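Local coordinates for protein polyphenol oxidase, chloroplastic (Malus domestica, PDB 6ELV) that oxidises mono- and o-diphenols to o-quinones, and is represented here by its separately expressed C-terminal domain, at residues A61-V66 and A84-S89. Sequence-based numbering, arbitrary orientation. Where two conformers were deposited one is given.
Sequences AVKFDV and AGSFVS
F87 CB sits over one face of the F64 ring, 3.7 Å from its centroid, a CH-pi contact placed toward the CE2–CZ rim. The rings themselves are displaced side by side, with 26° between their planes and little of one lying over the other. F87 CG stands anti to the backbone N (chi1 177°), which carries its ring toward V62, whose CG1 meets the ring edge in plane, 4.0 Å from F87 CD2. This apolar face of the antiparallel hairpin formed by strands 62-70 and 82-89 packs against the second sheet, where I54 and F56 of strand 48-57 and T102 of strand 99-107 meet it. F64 and F87 form a hydrogen-bonded pair, as do V62 and S89. At V66 the register slips in a classic beta bulge: A84 N gives V66 O a 2.8 Å bond, G85 N a weak one. On the other face K63 CE lies against V88 CG2 (3.8 Å). K63, bent at chi4, brings NZ to the syn lone pair of D65 OD1 in a 2.8 Å salt bridge, while, in the conformer given, S86 OG donates to D65 OD1 from above the carboxylate plane (2.7 Å). An asparagine in place of D65 would probably leave the K63 ammonium without its countercharge.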
ATOM      1  N   ALA A  61      15.880   3.846 -11.429  1.00 10.95           N
ATOM      2  CA  ALA A  61      14.501   3.545 -11.801  1.00 12.29           C
ATOM      3  C   ALA A  61      13.857   2.724 -10.694  1.00 10.33           C
ATOM      4  O   ALA A  61      14.466   1.778 -10.179  1.00 11.55           O
ATOM      5  CB  ALA A  61      14.461   2.740 -13.098  1.00 14.57           C
ATOM      6  N   VAL A  62      12.637   3.086 -10.312  1.00  9.68           N
ATOM      7  CA  VAL A  62      11.937   2.394  -9.239  1.00  9.25           C
ATOM      8  C   VAL A  62      10.565   1.972  -9.728  1.00  9.16           C
ATOM      9  O   VAL A  62       9.847   2.756 -10.365  1.00 10.81           O
ATOM     10  CB  VAL A  62      11.828   3.260  -7.972  1.00 10.45           C
ATOM     11  CG1 VAL A  62      10.903   2.603  -6.941  1.00 11.95           C
ATOM     12  CG2 VAL A  62      13.199   3.489  -7.385  1.00 12.00           C
ATOM     13  N   LYS A  63      10.197   0.731  -9.422  1.00  8.27           N
ATOM     14  CA  LYS A  63       8.828   0.284  -9.606  1.00  8.41           C
ATOM     15  C   LYS A  63       8.490  -0.714  -8.519  1.00  7.58           C
ATOM     16  O   LYS A  63       9.263  -1.643  -8.260  1.00  7.94           O
ATOM     17  CB  LYS A  63       8.641  -0.388 -10.958  1.00 10.23           C
ATOM     18  CG  LYS A  63       7.216  -0.871 -11.187  1.00 12.43           C
ATOM     19  CD  LYS A  63       7.006  -1.197 -12.648  1.00 15.81           C
ATOM     20  CE  LYS A  63       5.547  -1.157 -13.033  1.00 20.15           C
ATOM     21  NZ  LYS A  63       4.875  -2.395 -12.632  1.00 19.74           N
ATOM     22  N   PHE A  64       7.327  -0.532  -7.908  1.00  7.44           N
ATOM     23  CA  PHE A  64       6.741  -1.556  -7.066  1.00  7.26           C
ATOM     24  C   PHE A  64       5.238  -1.565  -7.288  1.00  6.90           C
ATOM     25  O   PHE A  64       4.627  -0.530  -7.577  1.00  8.18           O
ATOM     26  CB  PHE A  64       7.124  -1.426  -5.576  1.00  8.27           C
ATOM     27  CG  PHE A  64       6.594  -0.199  -4.866  1.00  8.27           C
ATOM     28  CD1 PHE A  64       5.313  -0.177  -4.317  1.00  8.18           C
ATOM     29  CD2 PHE A  64       7.416   0.902  -4.674  1.00  9.19           C
ATOM     30  CE1 PHE A  64       4.852   0.929  -3.632  1.00  9.39           C
ATOM     31  CE2 PHE A  64       6.967   2.020  -3.990  1.00 10.13           C
ATOM     32  CZ  PHE A  64       5.680   2.037  -3.468  1.00  9.91           C
ATOM     33  N   ASP A  65       4.654  -2.748  -7.148  1.00  7.18           N
ATOM     34  CA  ASP A  65       3.233  -2.957  -7.348  1.00  7.56           C
ATOM     35  C   ASP A  65       2.557  -3.200  -6.003  1.00  6.94           C
ATOM     36  O   ASP A  65       3.172  -3.707  -5.059  1.00  9.03           O
ATOM     37  CB  ASP A  65       2.983  -4.117  -8.314  1.00  8.15           C
ATOM     38  CG  ASP A  65       3.602  -3.886  -9.687  1.00  8.75           C
ATOM     39  OD1 ASP A  65       3.793  -2.720 -10.104  1.00  9.83           O
ATOM     40  OD2 ASP A  65       3.884  -4.887 -10.365  1.00 11.18           O
ATOM     41  N   VAL A  66       1.288  -2.817  -5.919  1.00  6.98           N
ATOM     42  CA  VAL A  66       0.527  -2.871  -4.678  1.00  7.05           C
ATOM     43  C   VAL A  66      -0.705  -3.732  -4.893  1.00  7.03           C
ATOM     44  O   VAL A  66      -1.451  -3.522  -5.860  1.00  7.24           O
ATOM     45  CB  VAL A  66       0.106  -1.462  -4.229  1.00  7.35           C
ATOM     46  CG1 VAL A  66      -0.606  -1.520  -2.881  1.00  8.36           C
ATOM     47  CG2 VAL A  66       1.311  -0.532  -4.175  1.00  8.91           C
ATOM     48  N   ALA A  84      -4.000  -3.181  -6.918  1.00  7.17           N
ATOM     49  CA  ALA A  84      -4.517  -1.861  -6.570  1.00  7.66           C
ATOM     50  C   ALA A  84      -3.825  -0.710  -7.292  1.00  7.19           C
ATOM     51  O   ALA A  84      -4.445   0.353  -7.461  1.00  8.05           O
ATOM     52  CB  ALA A  84      -4.408  -1.625  -5.060  1.00  8.21           C
ATOM     53  N   GLY A  85      -2.571  -0.869  -7.696  1.00  7.58           N
ATOM     54  CA  GLY A  85      -1.842   0.205  -8.345  1.00  7.67           C
ATOM     55  C   GLY A  85      -0.354  -0.022  -8.222  1.00  7.27           C
ATOM     56  O   GLY A  85       0.097  -1.015  -7.658  1.00  8.79           O
ATOM     57  N   SER A  86       0.405   0.922  -8.765  1.00  7.61           N
ATOM     58  CA  SER A  86       1.858   0.812  -8.813  0.50  7.27           C
ATOM     59  C   SER A  86       2.479   2.171  -8.591  1.00  7.56           C
ATOM     60  O   SER A  86       1.896   3.202  -8.937  1.00  9.52           O
ATOM     61  CB  SER A  86       2.370   0.349 -10.181  0.50  8.01           C
ATOM     62  OG  SER A  86       1.832  -0.899 -10.541  0.50  7.31           O
ATOM     63  N   PHE A  87       3.680   2.161  -8.023  1.00  8.23           N
ATOM     64  CA  PHE A  87       4.531   3.337  -7.976  1.00  8.43           C
ATOM     65  C   PHE A  87       5.661   3.153  -8.982  1.00  7.99           C
ATOM     66  O   PHE A  87       6.327   2.114  -8.975  1.00  8.56           O
ATOM     67  CB  PHE A  87       5.163   3.527  -6.600  1.00 10.00           C
ATOM     68  CG  PHE A  87       6.082   4.697  -6.571  1.00 10.69           C
ATOM     69  CD1 PHE A  87       5.562   5.975  -6.493  1.00 12.51           C
ATOM     70  CD2 PHE A  87       7.449   4.535  -6.734  1.00 11.17           C
ATOM     71  CE1 PHE A  87       6.386   7.063  -6.522  1.00 14.34           C
ATOM     72  CE2 PHE A  87       8.279   5.623  -6.772  1.00 12.00           C
ATOM     73  CZ  PHE A  87       7.750   6.893  -6.669  1.00 13.21           C
ATOM     74  N   VAL A  88       5.890   4.163  -9.821  1.00  8.89           N
ATOM     75  CA  VAL A  88       6.953   4.142 -10.818  1.00  9.45           C
ATOM     76  C   VAL A  88       7.682   5.475 -10.783  1.00 10.16           C
ATOM     77  O   VAL A  88       7.050   6.537 -10.761  1.00 12.48           O
ATOM     78  CB  VAL A  88       6.389   3.922 -12.239  1.00 13.12           C
ATOM     79  CG1 VAL A  88       7.487   4.036 -13.280  1.00 16.23           C
ATOM     80  CG2 VAL A  88       5.699   2.588 -12.338  1.00 16.03           C
ATOM     81  N   SER A  89       9.010   5.422 -10.835  1.00  9.96           N
ATOM     82  CA  SER A  89       9.834   6.593 -11.099  1.00 11.01           C
ATOM     83  C   SER A  89      10.808   6.274 -12.222  1.00 11.43           C
ATOM     84  O   SER A  89      11.452   5.224 -12.211  1.00 12.02           O
ATOM     85  CB  SER A  89      10.601   7.007  -9.853  1.00 10.85           C
ATOM     86  OG  SER A  89      11.350   8.177 -10.101  1.00 11.56           O
TER